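Local atomic coordinates of dopamine N-acetyltransferase-like Protein (Tribolium castaneum, PDB entry 6V3T), a protein that binds acetyl-CoA and probably transfers acyl groups from acyl-CoA thioesters to the amine of serotonin, releasing CoA. Residues R19-D24 / V129-R134; P5-K10 / S56-E61; F176-C181 / Y204-T209. All coordinates share one frame; numbering follows the deposited sequence.

Contact 1 (R19-D24 / V129-R134); sequences RHNFPD and VDSRFR. With ACO (acetyl coenzyme *a), chain G.
The Arg134 guanidinium turns its edge to segment 19-24, where Asp24 OD2 and the backbone O of Asn21 lie near its plane. Acetyl-CoA covers one face, with OAP over the centre. Ser131 CA lies over the opposite face, toward the rim. Segment 129-134 leads into the pyrophosphate-binding loop of the GNAT fold, between strand 120-129 and helix 138-152. Its Arg-x-x-Gly-x-Gly signature starts at Arg132. Arg134 NE and NH2 grip one atom side-on, Val129 O, at 3.0 and 2.6 Å. A bend at chi3 (-59°) brings the guanidinium round to it. With a leucine in its place, Val129 O would probably be left without these two side-chain donors, and OAP without the flat group beneath it. The long salt bridge from Arg134 NH1 to Asp24 OD2, 3.9 Å, is doubtful, because the Asp24 carboxylate is poorly placed. Phe22 points the edge of its ring at the acetyl oxygen, with CE2 3.7 Å from ACO O. The Asn21 amide meets the Asp130 carboxylate at a slant, the planes 61° apart. Asn21 OD1 takes two bonds from Ser131: OG at 2.9 Å, tilted a little from the amide plane, and N at 3.3 Å from above it.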
loop_
_atom_site.group_PDB
_atom_site.type_symbol
_atom_site.label_atom_id
_atom_site.label_comp_id
_atom_site.label_asym_id
_atom_site.label_seq_id
_atom_site.Cartn_x
_atom_site.Cartn_y
_atom_site.Cartn_z
ATOM N N ARG A 19 -13.130 3.863 -1.208
ATOM C CA ARG A 19 -13.653 5.215 -1.533
ATOM C C ARG A 19 -13.918 5.961 -0.221
ATOM O O ARG A 19 -13.419 7.089 -0.092
ATOM C CB ARG A 19 -14.899 5.117 -2.417
ATOM C CG ARG A 19 -14.589 4.845 -3.884
ATOM C CD ARG A 19 -15.806 4.975 -4.778
ATOM N NE ARG A 19 -16.196 3.698 -5.345
ATOM C CZ ARG A 19 -17.449 3.316 -5.572
ATOM N NH1 ARG A 19 -18.461 4.118 -5.278
ATOM N NH2 ARG A 19 -17.693 2.120 -6.078
ATOM N N HIS A 20 -14.615 5.327 0.731
ATOM C CA HIS A 20 -15.156 5.968 1.963
ATOM C C HIS A 20 -14.088 6.088 3.069
ATOM O O HIS A 20 -14.418 6.684 4.116
ATOM C CB HIS A 20 -16.410 5.219 2.464
ATOM C CG HIS A 20 -17.699 5.664 1.849
ATOM N ND1 HIS A 20 -17.835 6.860 1.159
ATOM C CD2 HIS A 20 -18.924 5.095 1.848
ATOM C CE1 HIS A 20 -19.079 6.990 0.745
ATOM N NE2 HIS A 20 -19.770 5.933 1.170
ATOM N N ASN A 21 -12.862 5.583 2.866
ATOM C CA ASN A 21 -11.855 5.427 3.961
ATOM C C ASN A 21 -10.437 5.779 3.507
ATOM O O ASN A 21 -9.760 6.550 4.193
ATOM C CB ASN A 21 -11.838 4.000 4.500
ATOM C CG ASN A 21 -13.090 3.697 5.280
ATOM O OD1 ASN A 21 -13.558 4.543 6.030
ATOM N ND2 ASN A 21 -13.647 2.512 5.098
ATOM N N PHE A 22 -9.985 5.190 2.409
ATOM C CA PHE A 22 -8.556 5.165 2.038
ATOM C C PHE A 22 -8.051 6.550 1.625
ATOM O O PHE A 22 -6.857 6.727 1.755
ATOM C CB PHE A 22 -8.239 4.101 0.982
ATOM C CG PHE A 22 -6.752 3.907 0.810
ATOM C CD1 PHE A 22 -5.962 3.536 1.875
ATOM C CD2 PHE A 22 -6.122 4.151 -0.393
ATOM C CE1 PHE A 22 -4.599 3.346 1.725
ATOM C CE2 PHE A 22 -4.753 3.980 -0.533
ATOM C CZ PHE A 22 -3.989 3.591 0.530
ATOM N N PRO A 23 -8.873 7.529 1.119
ATOM C CA PRO A 23 -8.432 8.906 0.802
ATOM C C PRO A 23 -7.625 9.731 1.827
ATOM O O PRO A 23 -6.847 10.593 1.412
ATOM C CB PRO A 23 -9.769 9.651 0.587
ATOM C CG PRO A 23 -10.684 8.603 0.001
ATOM C CD PRO A 23 -10.275 7.324 0.704
ATOM N N ASP A 24 -7.788 9.468 3.127
ATOM C CA ASP A 24 -7.031 10.172 4.204
ATOM C C ASP A 24 -5.677 9.484 4.426
ATOM O O ASP A 24 -5.063 9.700 5.479
ATOM C CB ASP A 24 -7.838 10.323 5.505
ATOM C CG ASP A 24 -8.777 9.176 5.829
ATOM O OD1 ASP A 24 -8.594 8.091 5.238
ATOM O OD2 ASP A 24 -9.694 9.380 6.667
ATOM N N VAL A 129 -8.284 0.231 7.139
ATOM C CA VAL A 129 -9.184 -0.053 8.289
ATOM C C VAL A 129 -10.199 1.078 8.326
ATOM O O VAL A 129 -9.744 2.214 8.352
ATOM C CB VAL A 129 -8.391 -0.111 9.602
ATOM C CG1 VAL A 129 -9.279 -0.408 10.796
ATOM C CG2 VAL A 129 -7.258 -1.106 9.504
ATOM N N ASP A 130 -11.499 0.770 8.324
ATOM C CA ASP A 130 -12.611 1.759 8.307
ATOM C C ASP A 130 -12.409 2.778 9.436
ATOM O O ASP A 130 -11.937 2.365 10.514
ATOM C CB ASP A 130 -13.967 1.061 8.456
ATOM C CG ASP A 130 -15.152 1.904 8.023
ATOM O OD1 ASP A 130 -15.136 3.130 8.267
ATOM O OD2 ASP A 130 -16.083 1.324 7.444
ATOM N N SER A 131 -12.779 4.045 9.194
ATOM C CA SER A 131 -12.780 5.161 10.181
ATOM C C SER A 131 -13.380 4.676 11.511
ATOM O O SER A 131 -12.764 4.922 12.572
ATOM C CB SER A 131 -13.547 6.378 9.659
ATOM O OG SER A 131 -13.583 6.444 8.230
ATOM N N ARG A 132 -14.537 4.001 11.449
ATOM C CA ARG A 132 -15.316 3.561 12.639
ATOM C C ARG A 132 -14.456 2.586 13.467
ATOM O O ARG A 132 -14.333 2.807 14.683
ATOM C CB ARG A 132 -16.676 2.925 12.289
ATOM C CG ARG A 132 -17.222 3.151 10.883
ATOM C CD ARG A 132 -18.580 2.479 10.652
ATOM N NE ARG A 132 -18.647 1.735 9.390
ATOM C CZ ARG A 132 -19.467 0.703 9.128
ATOM N NH1 ARG A 132 -20.323 0.262 10.037
ATOM N NH2 ARG A 132 -19.425 0.106 7.946
ATOM N N PHE A 133 -13.860 1.573 12.826
ATOM C CA PHE A 133 -13.240 0.376 13.468
ATOM C C PHE A 133 -11.732 0.597 13.721
ATOM O O PHE A 133 -11.030 -0.312 14.218
ATOM C CB PHE A 133 -13.505 -0.847 12.586
ATOM C CG PHE A 133 -14.956 -1.243 12.480
ATOM C CD1 PHE A 133 -15.874 -0.478 11.787
ATOM C CD2 PHE A 133 -15.408 -2.408 13.057
ATOM C CE1 PHE A 133 -17.212 -0.843 11.713
ATOM C CE2 PHE A 133 -16.741 -2.778 12.970
ATOM C CZ PHE A 133 -17.644 -2.000 12.296
ATOM N N ARG A 134 -11.237 1.786 13.389
ATOM C CA ARG A 134 -9.793 2.122 13.407
ATOM C C ARG A 134 -9.305 2.250 14.849
ATOM O O ARG A 134 -9.985 2.912 15.634
ATOM C CB ARG A 134 -9.585 3.446 12.674
ATOM C CG ARG A 134 -8.135 3.784 12.369
ATOM C CD ARG A 134 -8.056 4.871 11.312
ATOM N NE ARG A 134 -8.713 4.477 10.067
ATOM C CZ ARG A 134 -8.944 5.284 9.035
ATOM N NH1 ARG A 134 -8.582 6.554 9.092
ATOM N NH2 ARG A 134 -9.544 4.819 7.949
HETATM N N1A ACO G . -1.872 7.578 16.750
HETATM C C2A ACO G . -0.730 6.979 17.112
HETATM N N3A ACO G . -0.476 5.682 16.866
HETATM C C4A ACO G . -1.373 4.912 16.233
HETATM C C5A ACO G . -2.632 5.500 15.822
HETATM C C6A ACO G . -2.841 6.910 16.124
HETATM N N6A ACO G . -3.984 7.505 15.769
HETATM N N7A ACO G . -3.336 4.541 15.227
HETATM C C8A ACO G . -2.592 3.416 15.260
HETATM N N9A ACO G . -1.434 3.649 15.875
HETATM C C1B ACO G . -0.389 2.648 16.043
HETATM C C2B ACO G . -0.600 1.739 17.220
HETATM O O2B ACO G . 0.059 2.225 18.371
HETATM C C3B ACO G . 0.032 0.471 16.705
HETATM O O3B ACO G . 1.429 0.554 16.858
HETATM P P3B ACO G . 2.105 -0.260 18.050
HETATM O O7A ACO G . 3.323 0.562 18.420
HETATM O O8A ACO G . 0.985 -0.202 19.075
HETATM O O9A ACO G . 2.399 -1.587 17.354
HETATM C C4B ACO G . -0.217 0.468 15.224
HETATM O O4B ACO G . -0.485 1.806 14.900
HETATM C C5B ACO G . -1.379 -0.386 14.831
HETATM O O5B ACO G . -2.609 0.278 15.025
HETATM P P1A ACO G . -3.868 -0.444 14.385
HETATM O O1A ACO G . -3.593 -1.927 14.340
HETATM O O2A ACO G . -5.162 0.031 14.957
HETATM O O3A ACO G . -3.810 0.206 12.925
HETATM P P2A ACO G . -5.147 0.856 12.324
HETATM O O4A ACO G . -6.240 -0.189 12.471
HETATM O O5A ACO G . -5.371 2.192 12.984
HETATM O O6A ACO G . -4.579 1.165 10.806
HETATM C CBP ACO G . -4.373 2.917 8.987
HETATM C CCP ACO G . -5.265 1.998 9.836
HETATM C CDP ACO G . -3.006 2.268 8.845
HETATM C CEP ACO G . -4.302 4.231 9.739
HETATM C CAP ACO G . -4.969 3.231 7.566
HETATM O OAP ACO G . -6.073 4.132 7.717
HETATM C C9P ACO G . -4.029 3.853 6.469
HETATM O O9P ACO G . -3.992 5.071 6.285
HETATM N N8P ACO G . -3.263 3.014 5.701
HETATM C C7P ACO G . -2.293 3.445 4.689
HETATM C C6P ACO G . -0.893 2.803 4.803
HETATM C C5P ACO G . -0.302 2.306 3.495
HETATM O O5P ACO G . -0.044 1.135 3.326
HETATM N N4P ACO G . -0.040 3.217 2.559
HETATM C C3P ACO G . 0.693 2.930 1.308
HETATM C C2P ACO G . -0.032 3.209 -0.025
HETATM S S1P ACO G . 0.548 4.661 -0.877
HETATM C C ACO G . -0.781 5.170 -1.796
HETATM O O ACO G . -1.536 4.358 -2.310
HETATM C CH3 ACO G . -1.061 6.628 -2.017
#

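Contact 2 (P5-K10 / S56-E61); sequences PIPSSK and SIMAVE
Ile6 and Met58 lie obliquely across one another, and this crossing carries the contact. Ile6 presents its CG1 branch, which packs 3.7 Å from Met58 CB. The CD1 methyl of Ile6 goes further, to 3.8 Å from the backbone Ile57 O. Met58 CG sits between the backbone N and the carbonyl carbon (chi1 69°), and the chain beyond it is extended. That shape carries the terminal methyl past Ile6 to Pro5 and Pro7. There Met58 CE lies 3.5 Å from Pro5 O. Pro7 meets the methionine at about a right angle, with its ring atom CD 4.0 Å from Met58 CE. No hydrogen bond joins the two segments here; the contact is packing of aliphatic groups against each other and against backbone carbonyls. Met58 also touches Val70 on strand 67-77. Its backbone is hydrogen-bonded to Gly4, one residue before segment 5-10. Past Pro7 the chain makes a short 3-10 turn, with Lys10 N bonded to Pro7 O at 3.0 Å, and Lys10 takes the N-cap position of helix 11-19. The contact thus belongs to the N-terminal edge of the GNAT sheet, where strand 2-5 runs antiparallel to strand 57-60.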
loop_
_atom_site.group_PDB
_atom_site.type_symbol
_atom_site.label_atom_id
_atom_site.label_comp_id
_atom_site.label_asym_id
_atom_site.label_seq_id
_atom_site.Cartn_x
_atom_site.Cartn_y
_atom_site.Cartn_z
ATOM N N PRO A 5 -10.181 -14.914 3.208
ATOM C CA PRO A 5 -10.007 -14.478 1.820
ATOM C C PRO A 5 -11.112 -13.539 1.321
ATOM O O PRO A 5 -12.098 -13.384 2.010
ATOM C CB PRO A 5 -10.073 -15.780 1.009
ATOM C CG PRO A 5 -9.675 -16.865 1.992
ATOM C CD PRO A 5 -10.186 -16.380 3.331
ATOM N N ILE A 6 -10.929 -12.971 0.126
ATOM C CA ILE A 6 -11.909 -12.057 -0.535
ATOM C C ILE A 6 -12.448 -12.720 -1.800
ATOM O O ILE A 6 -11.753 -12.765 -2.814
ATOM C CB ILE A 6 -11.263 -10.698 -0.860
ATOM C CG1 ILE A 6 -10.653 -10.051 0.385
ATOM C CG2 ILE A 6 -12.269 -9.779 -1.548
ATOM C CD1 ILE A 6 -10.010 -8.707 0.122
ATOM N N PRO A 7 -13.709 -13.217 -1.809
ATOM C CA PRO A 7 -14.291 -13.777 -3.027
ATOM C C PRO A 7 -14.555 -12.682 -4.074
ATOM O O PRO A 7 -14.722 -11.526 -3.707
ATOM C CB PRO A 7 -15.594 -14.448 -2.566
ATOM C CG PRO A 7 -15.935 -13.782 -1.242
ATOM C CD PRO A 7 -14.634 -13.261 -0.667
ATOM N N SER A 8 -14.570 -13.081 -5.347
ATOM C CA SER A 8 -14.824 -12.220 -6.533
ATOM C C SER A 8 -16.069 -11.348 -6.312
ATOM O O SER A 8 -16.082 -10.191 -6.798
ATOM C CB SER A 8 -14.950 -13.076 -7.765
ATOM O OG SER A 8 -15.003 -14.450 -7.409
ATOM N N SER A 9 -17.069 -11.888 -5.606
ATOM C CA SER A 9 -18.370 -11.235 -5.310
ATOM C C SER A 9 -18.158 -9.893 -4.597
ATOM O O SER A 9 -18.837 -8.930 -4.970
ATOM C CB SER A 9 -19.248 -12.144 -4.496
ATOM O OG SER A 9 -18.671 -12.402 -3.225
ATOM N N LYS A 10 -17.253 -9.832 -3.614
ATOM C CA LYS A 10 -17.147 -8.702 -2.646
ATOM C C LYS A 10 -16.155 -7.633 -3.129
ATOM O O LYS A 10 -15.620 -6.920 -2.266
ATOM C CB LYS A 10 -16.661 -9.192 -1.277
ATOM C CG LYS A 10 -17.416 -10.363 -0.665
ATOM C CD LYS A 10 -18.709 -10.014 0.015
ATOM C CE LYS A 10 -18.583 -9.728 1.493
ATOM N NZ LYS A 10 -19.506 -10.532 2.318
ATOM N N SER A 56 -5.172 -11.408 -1.187
ATOM C CA SER A 56 -5.616 -10.221 -0.417
ATOM C C SER A 56 -6.593 -10.635 0.697
ATOM O O SER A 56 -7.548 -11.369 0.413
ATOM C CB SER A 56 -6.209 -9.233 -1.375
ATOM O OG SER A 56 -5.531 -9.295 -2.631
ATOM N N ILE A 57 -6.353 -10.187 1.928
ATOM C CA ILE A 57 -7.136 -10.571 3.143
ATOM C C ILE A 57 -8.154 -9.471 3.454
ATOM O O ILE A 57 -7.849 -8.298 3.163
ATOM C CB ILE A 57 -6.191 -10.821 4.334
ATOM C CG1 ILE A 57 -5.421 -12.131 4.168
ATOM C CG2 ILE A 57 -6.944 -10.786 5.655
ATOM C CD1 ILE A 57 -6.298 -13.371 4.211
ATOM N N MET A 58 -9.310 -9.840 4.030
ATOM C CA MET A 58 -10.304 -8.874 4.576
ATOM C C MET A 58 -10.707 -9.268 6.001
ATOM O O MET A 58 -10.675 -10.482 6.330
ATOM C CB MET A 58 -11.556 -8.760 3.697
ATOM C CG MET A 58 -12.438 -9.985 3.692
ATOM S SD MET A 58 -13.994 -9.661 2.824
ATOM C CE MET A 58 -14.714 -11.302 2.876
ATOM N N ALA A 59 -11.045 -8.249 6.800
ATOM C CA ALA A 59 -11.688 -8.337 8.130
ATOM C C ALA A 59 -13.159 -7.932 8.002
ATOM O O ALA A 59 -13.421 -6.784 7.584
ATOM C CB ALA A 59 -10.972 -7.433 9.096
ATOM N N VAL A 60 -14.082 -8.837 8.333
ATOM C CA VAL A 60 -15.544 -8.545 8.365
ATOM C C VAL A 60 -15.965 -8.465 9.830
ATOM O O VAL A 60 -15.383 -9.212 10.655
ATOM C CB VAL A 60 -16.362 -9.595 7.589
ATOM C CG1 VAL A 60 -17.832 -9.212 7.505
ATOM C CG2 VAL A 60 -15.802 -9.831 6.197
ATOM N N GLU A 61 -16.910 -7.569 10.138
ATOM C CA GLU A 61 -17.491 -7.420 11.496
ATOM C C GLU A 61 -18.335 -8.656 11.786
ATOM O O GLU A 61 -19.346 -8.850 11.084
ATOM C CB GLU A 61 -18.322 -6.147 11.627
ATOM C CG GLU A 61 -18.276 -5.566 13.027
ATOM C CD GLU A 61 -19.099 -6.298 14.073
ATOM O OE1 GLU A 61 -20.173 -5.815 14.379
ATOM O OE2 GLU A 61 -18.664 -7.351 14.583
#

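Contact 3 (F176-C181 / Y204-T209); sequences FITEKC and YYKVMT
A classic beta bulge marks this antiparallel strand pair, where Glu179 and Lys180 both face Val207. Glu179 N donates to Val207 O at 2.9 Å, and Val207 N donates to Lys180 O at 3.1 Å. Before the bulge Ile177 and Thr209 form a hydrogen-bonded antiparallel pair: Ile177 N binds Thr209 O at 2.8 Å, nearly straight at 162°. The return bond from Thr209 N to Ile177 O is weak. Phe176, just ahead of the strand, turns the edge of its ring toward the backbone C of Met208. That ring also meets Phe143 edge-to-face.

The pair closes one side of the GNAT sheet. Strand 204-211 lies between strands 157-162 and 177-183, the latter outermost within this chain. Thr178, Cys181, Lys206 and Met208 share one sheet face, and helix 165-174 packs against Lys206 and Met208 there. Val207 and Thr209 are on the other face, where Val207 touches helix 94-108.

On the first face the extended Lys206 chain runs at about a right angle to Thr178, and Thr178 CG2 lies 3.8 Å from Lys206 CG. Met208 brings its CE to 3.6 Å from Thr178 OG1. Cys181 SG stands obliquely beside the Tyr204 ring, 4.5 Å from its centroid. This cysteine has been seen in an interchain disulfide of the protein.

Glu179 is bent at chi2 (-71°), which folds the chain back across Thr209, with Glu179 CG 3.7 Å from Thr209 CB. Its carboxylate has partners beyond the strands. OE1 forms a salt bridge with Lys115 NZ, and OE2 is hydrogen-bonded to Tyr116 OH.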
loop_
_atom_site.group_PDB
_atom_site.type_symbol
_atom_site.label_atom_id
_atom_site.label_comp_id
_atom_site.label_asym_id
_atom_site.label_seq_id
_atom_site.Cartn_x
_atom_site.Cartn_y
_atom_site.Cartn_z
ATOM N N PHE A 176 10.023 -6.174 10.668
ATOM C CA PHE A 176 10.446 -5.655 9.347
ATOM C C PHE A 176 11.622 -4.688 9.521
ATOM O O PHE A 176 11.653 -3.911 10.488
ATOM C CB PHE A 176 9.286 -4.958 8.642
ATOM C CG PHE A 176 8.336 -5.900 7.963
ATOM C CD1 PHE A 176 7.744 -6.932 8.666
ATOM C CD2 PHE A 176 8.045 -5.759 6.618
ATOM C CE1 PHE A 176 6.872 -7.807 8.033
ATOM C CE2 PHE A 176 7.171 -6.629 5.989
ATOM C CZ PHE A 176 6.587 -7.653 6.697
ATOM N N ILE A 177 12.540 -4.737 8.558
ATOM C CA ILE A 177 13.740 -3.864 8.428
ATOM C C ILE A 177 13.397 -2.712 7.480
ATOM O O ILE A 177 12.689 -2.960 6.498
ATOM C CB ILE A 177 14.913 -4.723 7.912
ATOM C CG1 ILE A 177 15.506 -5.571 9.037
ATOM C CG2 ILE A 177 15.979 -3.886 7.220
ATOM C CD1 ILE A 177 16.262 -4.770 10.079
ATOM N N THR A 178 13.899 -1.508 7.756
ATOM C CA THR A 178 13.814 -0.339 6.839
ATOM C C THR A 178 14.910 -0.455 5.776
ATOM O O THR A 178 16.105 -0.437 6.144
ATOM C CB THR A 178 13.907 0.995 7.587
ATOM O OG1 THR A 178 12.688 1.175 8.302
ATOM C CG2 THR A 178 14.119 2.171 6.661
ATOM N N GLU A 179 14.501 -0.573 4.510
ATOM C CA GLU A 179 15.388 -0.668 3.322
ATOM C C GLU A 179 15.838 0.733 2.914
ATOM O O GLU A 179 17.044 0.961 2.829
ATOM C CB GLU A 179 14.650 -1.328 2.159
ATOM C CG GLU A 179 14.322 -2.783 2.400
ATOM C CD GLU A 179 15.515 -3.721 2.381
ATOM O OE1 GLU A 179 16.619 -3.267 2.030
ATOM O OE2 GLU A 179 15.336 -4.905 2.706
ATOM N N LYS A 180 14.886 1.622 2.644
ATOM C CA LYS A 180 15.158 3.052 2.369
ATOM C C LYS A 180 14.234 3.922 3.220
ATOM O O LYS A 180 13.056 3.604 3.348
ATOM C CB LYS A 180 14.989 3.384 0.884
ATOM C CG LYS A 180 15.158 4.865 0.570
ATOM C CD LYS A 180 15.730 5.157 -0.784
ATOM C CE LYS A 180 17.236 5.154 -0.831
ATOM N NZ LYS A 180 17.824 6.504 -0.714
ATOM N N CYS A 181 14.776 4.993 3.774
ATOM C CA CYS A 181 14.016 6.022 4.511
ATOM C C CYS A 181 14.177 7.355 3.779
ATOM O O CYS A 181 15.337 7.735 3.490
ATOM C CB CYS A 181 14.498 6.119 5.951
ATOM S SG CYS A 181 13.350 7.051 6.991
ATOM N N TYR A 204 8.015 11.130 7.052
ATOM C CA TYR A 204 8.861 10.323 6.132
ATOM C C TYR A 204 8.189 9.003 5.737
ATOM O O TYR A 204 7.314 8.494 6.464
ATOM C CB TYR A 204 10.232 10.085 6.763
ATOM C CG TYR A 204 10.191 9.573 8.177
ATOM C CD1 TYR A 204 9.861 10.376 9.241
ATOM C CD2 TYR A 204 10.491 8.269 8.466
ATOM C CE1 TYR A 204 9.812 9.901 10.539
ATOM C CE2 TYR A 204 10.475 7.780 9.762
ATOM C CZ TYR A 204 10.128 8.595 10.809
ATOM O OH TYR A 204 10.098 8.103 12.078
ATOM N N TYR A 205 8.623 8.481 4.583
ATOM C CA TYR A 205 8.143 7.234 3.928
ATOM C C TYR A 205 9.275 6.206 3.988
ATOM O O TYR A 205 10.435 6.531 3.621
ATOM C CB TYR A 205 7.680 7.539 2.500
ATOM C CG TYR A 205 7.785 6.438 1.465
ATOM C CD1 TYR A 205 7.148 5.216 1.624
ATOM C CD2 TYR A 205 8.448 6.659 0.270
ATOM C CE1 TYR A 205 7.211 4.229 0.647
ATOM C CE2 TYR A 205 8.518 5.689 -0.717
ATOM C CZ TYR A 205 7.900 4.466 -0.530
ATOM O OH TYR A 205 7.985 3.515 -1.510
ATOM N N LYS A 206 8.954 5.021 4.502
ATOM C CA LYS A 206 9.898 3.892 4.591
ATOM C C LYS A 206 9.408 2.787 3.679
ATOM O O LYS A 206 8.208 2.456 3.761
ATOM C CB LYS A 206 9.966 3.334 6.007
ATOM C CG LYS A 206 10.843 4.103 6.973
ATOM C CD LYS A 206 10.619 3.631 8.380
ATOM C CE LYS A 206 11.666 4.096 9.355
ATOM N NZ LYS A 206 11.473 3.411 10.649
ATOM N N VAL A 207 10.304 2.261 2.848
ATOM C CA VAL A 207 10.180 0.897 2.270
ATOM C C VAL A 207 10.718 -0.070 3.327
ATOM O O VAL A 207 11.821 0.164 3.839
ATOM C CB VAL A 207 10.894 0.776 0.912
ATOM C CG1 VAL A 207 10.931 -0.659 0.412
ATOM C CG2 VAL A 207 10.233 1.665 -0.125
ATOM N N MET A 208 9.913 -1.072 3.678
ATOM C CA MET A 208 10.183 -2.012 4.790
ATOM C C MET A 208 9.960 -3.432 4.282
ATOM O O MET A 208 9.170 -3.622 3.354
ATOM C CB MET A 208 9.279 -1.728 5.992
ATOM C CG MET A 208 9.364 -0.285 6.459
ATOM S SD MET A 208 8.462 0.079 7.985
ATOM C CE MET A 208 9.632 -0.540 9.201
ATOM N N THR A 209 10.641 -4.381 4.901
ATOM C CA THR A 209 10.951 -5.701 4.320
ATOM C C THR A 209 11.136 -6.719 5.443
ATOM O O THR A 209 11.743 -6.360 6.472
ATOM C CB THR A 209 12.197 -5.570 3.442
ATOM O OG1 THR A 209 11.695 -5.427 2.115
ATOM C CG2 THR A 209 13.154 -6.739 3.556
#

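In the fold
The three contacts are spread over one mixed sheet and its cofactor site. Contact 2 lies at the N-terminal edge and contact 3 at the other edge, with centres 27 Å apart on opposite sides of the chain's centre. Contact 1 lies at the end of strand 120-129, in the middle of the strand order, where acetyl-CoA binds. Its centre is 16 Å from contact 2 and 23 Å from contact 3. Contacts 1 and 2 touch through Phe133 and Glu61. Their segments alternate along the chain, with helix 11-19 running from one to the other. Contact 3 follows both in sequence. Early and late chain parts build one sheet, with the cofactor at the end of its central strand.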